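Local coordinates for putative GGDEF domain protein (Pseudomonas aeruginosa, PDB 7E6G) that probably catalyses the condensation of two GTP molecules into cyclic di-GMP, with release of diphosphate, in a magnesium-dependent reaction, at residues Val134-Asp139 against Val225-His230; Glu117-Glu122 against Glu183-Leu188; Glu169-Asp174 against Gly197-Arg202. One frame throughout, in Å; residues are numbered along the deposited sequence.

Contact 1: Val134-Asp139 against Val225-His230. With MG (magnesium ion), chain G.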
loop_
_atom_site.group_PDB
_atom_site.type_symbol
_atom_site.label_atom_id
_atom_site.label_comp_id
_atom_site.label_asym_id
_atom_site.label_seq_id
_atom_site.Cartn_x
_atom_site.Cartn_y
_atom_site.Cartn_z
ATOM N N VAL A 134 -37.251 12.072 -27.635
ATOM C CA VAL A 134 -37.625 13.005 -28.690
ATOM C C VAL A 134 -36.382 13.767 -29.131
ATOM O O VAL A 134 -35.406 13.916 -28.392
ATOM C CB VAL A 134 -38.768 13.968 -28.276
ATOM C CG1 VAL A 134 -39.882 13.200 -27.546
ATOM C CG2 VAL A 134 -38.252 15.117 -27.440
ATOM N N LEU A 135 -36.427 14.220 -30.371
ATOM C CA LEU A 135 -35.330 14.893 -31.040
ATOM C C LEU A 135 -35.834 16.249 -31.507
ATOM O O LEU A 135 -36.853 16.326 -32.202
ATOM C CB LEU A 135 -34.871 14.058 -32.237
ATOM C CG LEU A 135 -33.400 13.798 -32.498
ATOM C CD1 LEU A 135 -32.731 13.272 -31.239
ATOM C CD2 LEU A 135 -33.320 12.795 -33.632
ATOM N N ALA A 136 -35.138 17.316 -31.129
ATOM C CA ALA A 136 -35.463 18.660 -31.603
ATOM C C ALA A 136 -34.235 19.236 -32.299
ATOM O O ALA A 136 -33.166 19.319 -31.702
ATOM C CB ALA A 136 -35.919 19.546 -30.442
ATOM N N MET A 137 -34.363 19.596 -33.564
ATOM C CA MET A 137 -33.254 20.165 -34.316
ATOM C C MET A 137 -33.534 21.640 -34.584
ATOM O O MET A 137 -34.551 21.998 -35.185
ATOM C CB MET A 137 -33.009 19.411 -35.621
ATOM C CG MET A 137 -31.611 19.666 -36.207
ATOM S SD MET A 137 -31.373 18.789 -37.763
ATOM C CE MET A 137 -31.016 17.126 -37.165
ATOM N N LEU A 138 -32.612 22.479 -34.166
ATOM C CA LEU A 138 -32.776 23.914 -34.088
ATOM C C LEU A 138 -31.754 24.554 -35.019
ATOM O O LEU A 138 -30.602 24.137 -35.050
ATOM C CB LEU A 138 -32.575 24.339 -32.628
ATOM C CG LEU A 138 -32.985 25.694 -32.076
ATOM C CD1 LEU A 138 -33.864 25.518 -30.853
ATOM C CD2 LEU A 138 -31.724 26.491 -31.733
ATOM N N ASP A 139 -32.181 25.534 -35.810
ATOM C CA ASP A 139 -31.314 26.204 -36.778
ATOM C C ASP A 139 -31.553 27.701 -36.659
ATOM O O ASP A 139 -32.702 28.149 -36.726
ATOM C CB ASP A 139 -31.599 25.720 -38.209
ATOM C CG ASP A 139 -30.742 26.420 -39.271
ATOM O OD1 ASP A 139 -30.726 27.672 -39.340
ATOM O OD2 ASP A 139 -30.099 25.707 -40.077
ATOM N N VAL A 225 -37.170 25.325 -35.609
ATOM C CA VAL A 225 -36.903 24.032 -34.982
ATOM C C VAL A 225 -37.903 22.995 -35.470
ATOM O O VAL A 225 -39.103 23.257 -35.568
ATOM C CB VAL A 225 -36.872 24.130 -33.440
ATOM C CG1 VAL A 225 -38.027 24.904 -32.936
ATOM C CG2 VAL A 225 -36.814 22.721 -32.799
ATOM N N GLY A 226 -37.390 21.819 -35.807
ATOM C CA GLY A 226 -38.211 20.677 -36.187
ATOM C C GLY A 226 -38.054 19.612 -35.114
ATOM O O GLY A 226 -36.935 19.324 -34.686
ATOM N N VAL A 227 -39.170 19.060 -34.649
ATOM C CA VAL A 227 -39.086 18.067 -33.586
ATOM C C VAL A 227 -39.863 16.813 -33.979
ATOM O O VAL A 227 -40.900 16.891 -34.653
ATOM C CB VAL A 227 -39.534 18.648 -32.223
ATOM C CG1 VAL A 227 -40.825 19.409 -32.354
ATOM C CG2 VAL A 227 -39.612 17.583 -31.166
ATOM N N THR A 228 -39.300 15.651 -33.621
ATOM C CA THR A 228 -39.947 14.359 -33.790
ATOM C C THR A 228 -39.757 13.490 -32.561
ATOM O O THR A 228 -38.921 13.747 -31.694
ATOM C CB THR A 228 -39.415 13.552 -34.979
ATOM O OG1 THR A 228 -40.356 12.513 -35.274
ATOM C CG2 THR A 228 -38.091 12.886 -34.629
ATOM N N GLU A 229 -40.544 12.425 -32.527
ATOM C CA GLU A 229 -40.383 11.348 -31.567
ATOM C C GLU A 229 -39.712 10.156 -32.230
ATOM O O GLU A 229 -39.923 9.869 -33.413
ATOM C CB GLU A 229 -41.724 10.903 -31.009
ATOM C CG GLU A 229 -41.604 10.104 -29.756
ATOM C CD GLU A 229 -42.955 9.717 -29.231
ATOM O OE1 GLU A 229 -43.017 8.901 -28.283
ATOM O OE2 GLU A 229 -43.955 10.268 -29.743
ATOM N N HIS A 230 -38.902 9.453 -31.461
ATOM C CA HIS A 230 -38.310 8.247 -32.001
ATOM C C HIS A 230 -39.367 7.155 -32.164
ATOM O O HIS A 230 -40.017 6.759 -31.191
ATOM C CB HIS A 230 -37.192 7.743 -31.115
ATOM C CG HIS A 230 -36.703 6.407 -31.549
ATOM N ND1 HIS A 230 -36.148 6.204 -32.793
ATOM C CD2 HIS A 230 -36.763 5.194 -30.955
ATOM C CE1 HIS A 230 -35.845 4.928 -32.930
ATOM N NE2 HIS A 230 -36.207 4.293 -31.829
HETATM MG MG MG G . -29.425 29.372 -40.339
#
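Leu-135 and Met-137 of strand 134-139 each exchange a pair of backbone hydrogen bonds with the antiparallel strand 225-229, Leu-135 with Thr-228 and Met-137 with Gly-226. The Met-137 N to Gly-226 O bond is 2.8 Å long and nearly straight, 174° at the hydrogen. At the non-hydrogen-bonded positions Ala-136 faces Val-227 between these pairs, and Leu-138 faces Val-225 beyond them; alanine and the valines are compact enough for helix 193-208 to pack on this face. In Val-225, CB lies 4.2 Å from Leu-138 CD1. CG2, held anti to the backbone N, turns back over the partner strand, 3.4 Å from Met-137 O and 4.1 Å from Ala-136 CB. The side chain of Val-225 also touches Arg-204 of that helix. These are central strands of the GGDEF-domain sheet, whose strand 134-140 lies between 183-188 and 223-229. Val-134, Ala-136, Val-225 and Val-227 face helix 193-208, with the small Ala-136 CB 4.1 Å from Val-227 CB. Leu-135 and Met-137 meet helix 236-252 on the opposite face, where the flexible thioether of Met-137 bends at chi3 (-79°), and Thr-228 shares that face. Near the end of the strand Asp-139 supplies OD1 to the magnesium ion at 2.4 Å, beside Val-140 O and Glu-182 OE2. The same OD1 is hydrogen-bonded to Lys-251, while OD2 forms a salt bridge with Arg-213 of the second subunit.

Contact 2: Glu117-Glu122 against Glu183-Leu188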
loop_
_atom_site.group_PDB
_atom_site.type_symbol
_atom_site.label_atom_id
_atom_site.label_comp_id
_atom_site.label_asym_id
_atom_site.label_seq_id
_atom_site.Cartn_x
_atom_site.Cartn_y
_atom_site.Cartn_z
ATOM N N GLU A 117 -23.259 9.042 -30.396
ATOM C CA GLU A 117 -22.991 8.019 -29.525
ATOM C C GLU A 117 -24.032 7.829 -28.607
ATOM O O GLU A 117 -24.280 6.811 -28.311
ATOM C CB GLU A 117 -21.668 8.264 -28.972
ATOM C CG GLU A 117 -21.310 7.779 -27.636
ATOM C CD GLU A 117 -20.010 8.371 -27.254
ATOM O OE1 GLU A 117 -19.140 8.559 -28.130
ATOM O OE2 GLU A 117 -19.834 8.639 -26.077
ATOM N N ARG A 118 -24.622 8.848 -28.108
ATOM C CA ARG A 118 -25.722 8.774 -27.263
ATOM C C ARG A 118 -26.953 8.440 -27.997
ATOM O O ARG A 118 -27.761 7.823 -27.532
ATOM C CB ARG A 118 -25.761 9.947 -26.391
ATOM C CG ARG A 118 -26.984 10.088 -25.541
ATOM C CD ARG A 118 -27.105 9.230 -24.319
ATOM N NE ARG A 118 -28.176 9.677 -23.469
ATOM C CZ ARG A 118 -27.983 10.465 -22.450
ATOM N NH1 ARG A 118 -26.792 10.883 -22.189
ATOM N NH2 ARG A 118 -28.938 10.856 -21.691
ATOM N N LEU A 119 -27.080 8.850 -29.194
ATOM C CA LEU A 119 -28.253 8.487 -29.983
ATOM C C LEU A 119 -28.299 6.986 -30.237
ATOM O O LEU A 119 -29.374 6.370 -30.173
ATOM C CB LEU A 119 -28.270 9.259 -31.300
ATOM C CG LEU A 119 -29.051 10.582 -31.304
ATOM C CD1 LEU A 119 -28.478 11.505 -32.372
ATOM C CD2 LEU A 119 -30.562 10.387 -31.491
ATOM N N ARG A 120 -27.142 6.380 -30.511
ATOM C CA ARG A 120 -27.075 4.925 -30.625
ATOM C C ARG A 120 -27.546 4.249 -29.337
ATOM O O ARG A 120 -28.400 3.347 -29.366
ATOM C CB ARG A 120 -25.648 4.501 -30.986
ATOM C CG ARG A 120 -25.424 3.006 -31.053
ATOM C CD ARG A 120 -24.335 2.653 -32.078
ATOM N NE ARG A 120 -24.866 1.993 -33.281
ATOM C CZ ARG A 120 -24.386 2.161 -34.514
ATOM N NH1 ARG A 120 -23.360 2.979 -34.723
ATOM N NH2 ARG A 120 -24.934 1.516 -35.543
ATOM N N GLU A 121 -27.023 4.685 -28.185
ATOM C CA GLU A 121 -27.403 3.954 -26.974
ATOM C C GLU A 121 -28.854 4.229 -26.570
ATOM O O GLU A 121 -29.498 3.367 -25.959
ATOM C CB GLU A 121 -26.432 4.228 -25.820
ATOM C CG GLU A 121 -26.295 5.647 -25.366
ATOM C CD GLU A 121 -25.095 5.832 -24.438
ATOM O OE1 GLU A 121 -25.215 6.564 -23.421
ATOM O OE2 GLU A 121 -24.032 5.230 -24.727
ATOM N N GLU A 122 -29.420 5.369 -26.959
ATOM C CA GLU A 122 -30.838 5.570 -26.676
ATOM C C GLU A 122 -31.746 4.813 -27.649
ATOM O O GLU A 122 -32.836 4.392 -27.252
ATOM C CB GLU A 122 -31.174 7.061 -26.675
ATOM C CG GLU A 122 -30.645 7.814 -25.453
ATOM C CD GLU A 122 -31.202 7.284 -24.150
ATOM O OE1 GLU A 122 -32.375 6.856 -24.153
ATOM O OE2 GLU A 122 -30.476 7.312 -23.128
ATOM N N GLU A 183 -26.470 25.032 -36.004
ATOM C CA GLU A 183 -27.526 24.067 -35.741
ATOM C C GLU A 183 -27.246 23.379 -34.413
ATOM O O GLU A 183 -26.083 23.135 -34.058
ATOM C CB GLU A 183 -27.630 23.018 -36.848
ATOM C CG GLU A 183 -28.007 23.560 -38.201
ATOM C CD GLU A 183 -27.475 22.688 -39.329
ATOM O OE1 GLU A 183 -26.234 22.606 -39.508
ATOM O OE2 GLU A 183 -28.299 22.062 -40.030
ATOM N N PHE A 184 -28.313 23.061 -33.689
ATOM C CA PHE A 184 -28.224 22.380 -32.409
ATOM C C PHE A 184 -29.202 21.214 -32.399
ATOM O O PHE A 184 -30.302 21.303 -32.949
ATOM C CB PHE A 184 -28.539 23.322 -31.237
ATOM C CG PHE A 184 -27.600 24.501 -31.103
ATOM C CD1 PHE A 184 -27.835 25.681 -31.797
ATOM C CD2 PHE A 184 -26.502 24.441 -30.247
ATOM C CE1 PHE A 184 -26.999 26.757 -31.658
ATOM C CE2 PHE A 184 -25.650 25.531 -30.103
ATOM C CZ PHE A 184 -25.899 26.691 -30.810
ATOM N N LEU A 185 -28.805 20.125 -31.766
ATOM C CA LEU A 185 -29.647 18.947 -31.646
ATOM C C LEU A 185 -29.953 18.734 -30.175
ATOM O O LEU A 185 -29.039 18.535 -29.366
ATOM C CB LEU A 185 -28.975 17.714 -32.255
ATOM C CG LEU A 185 -29.910 16.508 -32.313
ATOM C CD1 LEU A 185 -31.180 16.808 -33.091
ATOM C CD2 LEU A 185 -29.200 15.311 -32.926
ATOM N N LEU A 186 -31.227 18.812 -29.828
ATOM C CA LEU A 186 -31.715 18.506 -28.496
ATOM C C LEU A 186 -32.152 17.044 -28.488
ATOM O O LEU A 186 -32.943 16.628 -29.342
ATOM C CB LEU A 186 -32.881 19.431 -28.131
ATOM C CG LEU A 186 -32.616 20.827 -27.526
ATOM C CD1 LEU A 186 -31.488 21.612 -28.223
ATOM C CD2 LEU A 186 -33.888 21.660 -27.523
ATOM N N LEU A 187 -31.615 16.265 -27.558
ATOM C CA LEU A 187 -32.077 14.914 -27.294
ATOM C C LEU A 187 -32.739 14.887 -25.922
ATOM O O LEU A 187 -32.091 15.153 -24.896
ATOM C CB LEU A 187 -30.934 13.910 -27.361
ATOM C CG LEU A 187 -31.326 12.494 -26.937
ATOM C CD1 LEU A 187 -32.012 11.776 -28.047
ATOM C CD2 LEU A 187 -30.074 11.741 -26.557
ATOM N N LEU A 188 -34.035 14.594 -25.899
ATOM C CA LEU A 188 -34.711 14.403 -24.624
ATOM C C LEU A 188 -34.940 12.914 -24.428
ATOM O O LEU A 188 -35.845 12.331 -25.055
ATOM C CB LEU A 188 -36.036 15.169 -24.562
ATOM C CG LEU A 188 -36.034 16.595 -25.095
ATOM C CD1 LEU A 188 -37.344 17.287 -24.738
ATOM C CD2 LEU A 188 -34.855 17.356 -24.546
#
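Leu-119 of helix 117-122 and the pair Leu-185 and Leu-187 of strand 183-188 make an alpha-on-beta contact in the GGDEF domain, where helix 112-128 lies against one face of the central sheet. The two axes pass 10.5 Å apart, and their N-to-C directions differ by 29°, so the helix runs roughly along the strand. Alternation along the strand turns Leu-185 and Leu-187 toward the helix and Phe-184 to the other face, where it meets helix 152-168. The leucines form the buried, apolar part. Leu-119 meets Leu-185 tip to tip, CD1 to CD2 at 3.9 Å, whereas it slides past Leu-187 in the opposite direction, its CD2 4.0 Å from Leu-187 CD1. Both branches of the leucine are thereby used, one for each strand residue. Leu-135 of the adjoining strand also touches Leu-119 and Leu-187, extending the apolar layer. The other side is a polar margin, less enclosed at the partly exposed Arg-118, though Glu-122 is still buried. Long chains suit this margin, since their methylenes cover Leu-187 while their charged ends pair with each other. With its CG anti to the backbone N (chi1 173°), Arg-118 brings that methylene within 3.6 Å of Leu-187 CD2, and Glu-122 CG approaches the same methyl at 4.1 Å. Beyond them Arg-118 NE and Glu-122 OE2 form a salt bridge at 3.3 Å, whose hydrogen bond is weak and bent, 135° at the hydrogen.

Contact 3: Glu169-Asp174 against Gly197-Arg202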
loop_
_atom_site.group_PDB
_atom_site.type_symbol
_atom_site.label_atom_id
_atom_site.label_comp_id
_atom_site.label_asym_id
_atom_site.label_seq_id
_atom_site.Cartn_x
_atom_site.Cartn_y
_atom_site.Cartn_z
ATOM N N GLU A 169 -32.710 25.797 -19.670
ATOM C CA GLU A 169 -34.109 25.380 -19.619
ATOM C C GLU A 169 -34.297 23.884 -19.810
ATOM O O GLU A 169 -35.438 23.439 -19.956
ATOM C CB GLU A 169 -34.946 26.105 -20.682
ATOM C CG GLU A 169 -34.967 27.630 -20.575
ATOM C CD GLU A 169 -35.602 28.158 -19.294
ATOM O OE1 GLU A 169 -35.023 29.124 -18.734
ATOM O OE2 GLU A 169 -36.668 27.628 -18.869
ATOM N N LEU A 170 -33.222 23.108 -19.862
ATOM C CA LEU A 170 -33.308 21.671 -20.080
ATOM C C LEU A 170 -33.236 20.910 -18.756
ATOM O O LEU A 170 -32.632 21.374 -17.781
ATOM C CB LEU A 170 -32.187 21.204 -21.009
ATOM C CG LEU A 170 -32.291 21.636 -22.471
ATOM C CD1 LEU A 170 -31.149 21.018 -23.238
ATOM C CD2 LEU A 170 -33.615 21.185 -23.042
ATOM N N ARG A 171 -33.869 19.733 -18.726
ATOM C CA ARG A 171 -33.776 18.880 -17.552
ATOM C C ARG A 171 -32.382 18.255 -17.491
ATOM O O ARG A 171 -31.592 18.353 -18.433
ATOM C CB ARG A 171 -34.875 17.814 -17.567
ATOM C CG ARG A 171 -36.287 18.370 -17.616
ATOM C CD ARG A 171 -36.930 18.143 -18.961
ATOM N NE ARG A 171 -37.543 16.825 -19.093
ATOM C CZ ARG A 171 -37.612 16.136 -20.232
ATOM N NH1 ARG A 171 -38.207 14.954 -20.264
ATOM N NH2 ARG A 171 -37.082 16.618 -21.345
ATOM N N GLU A 172 -32.069 17.613 -16.363
ATOM C CA GLU A 172 -30.667 17.310 -16.097
ATOM C C GLU A 172 -30.131 16.205 -17.001
ATOM O O GLU A 172 -28.932 16.186 -17.291
ATOM C CB GLU A 172 -30.471 16.972 -14.617
ATOM C CG GLU A 172 -30.586 15.505 -14.252
ATOM C CD GLU A 172 -30.399 15.262 -12.758
ATOM O OE1 GLU A 172 -29.294 14.836 -12.349
ATOM O OE2 GLU A 172 -31.357 15.508 -11.991
ATOM N N TYR A 173 -30.986 15.310 -17.490
ATOM C CA TYR A 173 -30.518 14.242 -18.367
ATOM C C TYR A 173 -30.747 14.533 -19.843
ATOM O O TYR A 173 -30.288 13.760 -20.691
ATOM C CB TYR A 173 -31.181 12.908 -17.984
ATOM C CG TYR A 173 -30.655 12.383 -16.676
ATOM C CD1 TYR A 173 -29.346 11.932 -16.575
ATOM C CD2 TYR A 173 -31.444 12.381 -15.534
ATOM C CE1 TYR A 173 -28.837 11.466 -15.378
ATOM C CE2 TYR A 173 -30.944 11.922 -14.323
ATOM C CZ TYR A 173 -29.637 11.462 -14.252
ATOM O OH TYR A 173 -29.117 10.995 -13.060
ATOM N N ASP A 174 -31.440 15.619 -20.167
ATOM C CA ASP A 174 -31.501 16.080 -21.541
ATOM C C ASP A 174 -30.120 16.498 -22.036
ATOM O O ASP A 174 -29.215 16.836 -21.265
ATOM C CB ASP A 174 -32.454 17.254 -21.665
ATOM C CG ASP A 174 -33.858 16.887 -21.299
ATOM O OD1 ASP A 174 -34.160 15.677 -21.215
ATOM O OD2 ASP A 174 -34.655 17.817 -21.079
ATOM N N GLY A 197 -43.231 19.129 -25.470
ATOM C CA GLY A 197 -43.832 20.399 -25.802
ATOM C C GLY A 197 -43.473 21.527 -24.858
ATOM O O GLY A 197 -42.874 22.522 -25.269
ATOM N N PRO A 198 -43.826 21.395 -23.570
ATOM C CA PRO A 198 -43.490 22.471 -22.613
ATOM C C PRO A 198 -42.003 22.781 -22.511
ATOM O O PRO A 198 -41.620 23.964 -22.548
ATOM C CB PRO A 198 -44.058 21.940 -21.287
ATOM C CG PRO A 198 -45.147 21.047 -21.680
ATOM C CD PRO A 198 -44.713 20.386 -22.960
ATOM N N VAL A 199 -41.150 21.763 -22.358
ATOM C CA VAL A 199 -39.710 22.011 -22.277
ATOM C C VAL A 199 -39.229 22.738 -23.530
ATOM O O VAL A 199 -38.516 23.742 -23.444
ATOM C CB VAL A 199 -38.940 20.694 -22.068
ATOM C CG1 VAL A 199 -37.450 20.967 -21.989
ATOM C CG2 VAL A 199 -39.428 19.964 -20.822
ATOM N N LEU A 200 -39.618 22.242 -24.708
ATOM C CA LEU A 200 -39.208 22.874 -25.957
ATOM C C LEU A 200 -39.678 24.325 -26.032
ATOM O O LEU A 200 -38.931 25.206 -26.479
ATOM C CB LEU A 200 -39.735 22.073 -27.149
ATOM C CG LEU A 200 -39.190 20.648 -27.325
ATOM C CD1 LEU A 200 -39.758 19.985 -28.577
ATOM C CD2 LEU A 200 -37.672 20.633 -27.361
ATOM N N GLU A 201 -40.912 24.600 -25.603
ATOM C CA GLU A 201 -41.381 25.980 -25.654
ATOM C C GLU A 201 -40.595 26.865 -24.696
ATOM O O GLU A 201 -40.371 28.043 -24.985
ATOM C CB GLU A 201 -42.878 26.052 -25.360
ATOM C CG GLU A 201 -43.763 25.736 -26.573
ATOM C CD GLU A 201 -43.298 26.408 -27.877
ATOM O OE1 GLU A 201 -43.296 27.663 -27.962
ATOM O OE2 GLU A 201 -42.938 25.671 -28.830
ATOM N N ARG A 202 -40.135 26.311 -23.575
ATOM C CA ARG A 202 -39.302 27.105 -22.674
ATOM C C ARG A 202 -37.921 27.354 -23.269
ATOM O O ARG A 202 -37.340 28.424 -23.082
ATOM C CB ARG A 202 -39.185 26.413 -21.323
ATOM C CG ARG A 202 -40.158 26.960 -20.309
ATOM C CD ARG A 202 -39.927 26.359 -18.942
ATOM N NE ARG A 202 -40.511 25.026 -18.868
ATOM C CZ ARG A 202 -39.791 23.915 -18.800
ATOM N NH1 ARG A 202 -38.458 23.990 -18.786
ATOM N NH2 ARG A 202 -40.408 22.743 -18.746
#
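Residues 169-174 form an irregular connection whose first half runs past one side of helix 197-202. The backbones come nearest where Glu-169 CA lies 6.3 Å from Arg-202 CA. The helix is kinked at Pro-198, whose ring nitrogen has no bond to the preceding turn, yet Pro-198 O accepts from Arg-202 N. In the connection, Asp-174 OD2 receives Arg-171 N at 3.1 Å from above its carboxylate plane and also takes Arg-171 NH2 in a salt bridge of 2.7 Å whose hydrogen bond is weak in angle. The one oxygen thus meets both the backbone N and the guanidinium of the arginine, whose NH1 is hydrogen-bonded to Thr-191 OG1. The chain of Arg-171, bent at chi2 and chi3, passes Val-199 at about a right angle, its CD 3.6 Å from Val-199 CG2. The other methyl, CG1, is 4.0 Å from Leu-170 CD2. A branched, compact valine suits this spot because its two methyls serve two neighbours at once. Nearer the outside, Glu-169 and Arg-202 also cross almost perpendicularly. Glu-169 OE2 rests 3.5 Å from Arg-202 CD; at 4.1 Å from Arg-202 NH1 the opposite charges are near but beyond a salt bridge, and the carboxylate and guanidinium planes are 60° apart. Glu-169 O lies at the guanidinium edge, near its plane, 3.3 Å from Arg-202 NH1, and Val-199 CA lies over one face, offset toward the rim. The connection leads from helix 152-168 to strand 175-178; Glu-169 and Leu-170 continue onto Val-203 of helix 193-208, while Arg-171 and Asp-174 touch Leu-188 of strand 183-188.

Contacts 1 and 2 have centres 10 Å apart and share the central sheet: strands 134-140 and 183-188 are neighbours, probably joined by a hydrogen bond between Ala-136 O and Leu-186 N at 2.7 Å. Contact 3, centred 12 Å from contact 1 and 14 Å from contact 2, involves the helix on the face opposite helix 112-128; there Leu-200 CD1 packs 3.5 Å from Val-227 CG2. Leu-188 of strand 183-188 packs on its connection, Leu-188 CD2 lying 3.4 Å from Asp-174 CG. The active site adjoins contact 1, where Asp-139 also touches the GTP analogue. The side chain of Leu-185 is about 10 Å from that of Asp-139, and contact 3 is remote from metal and nucleotide.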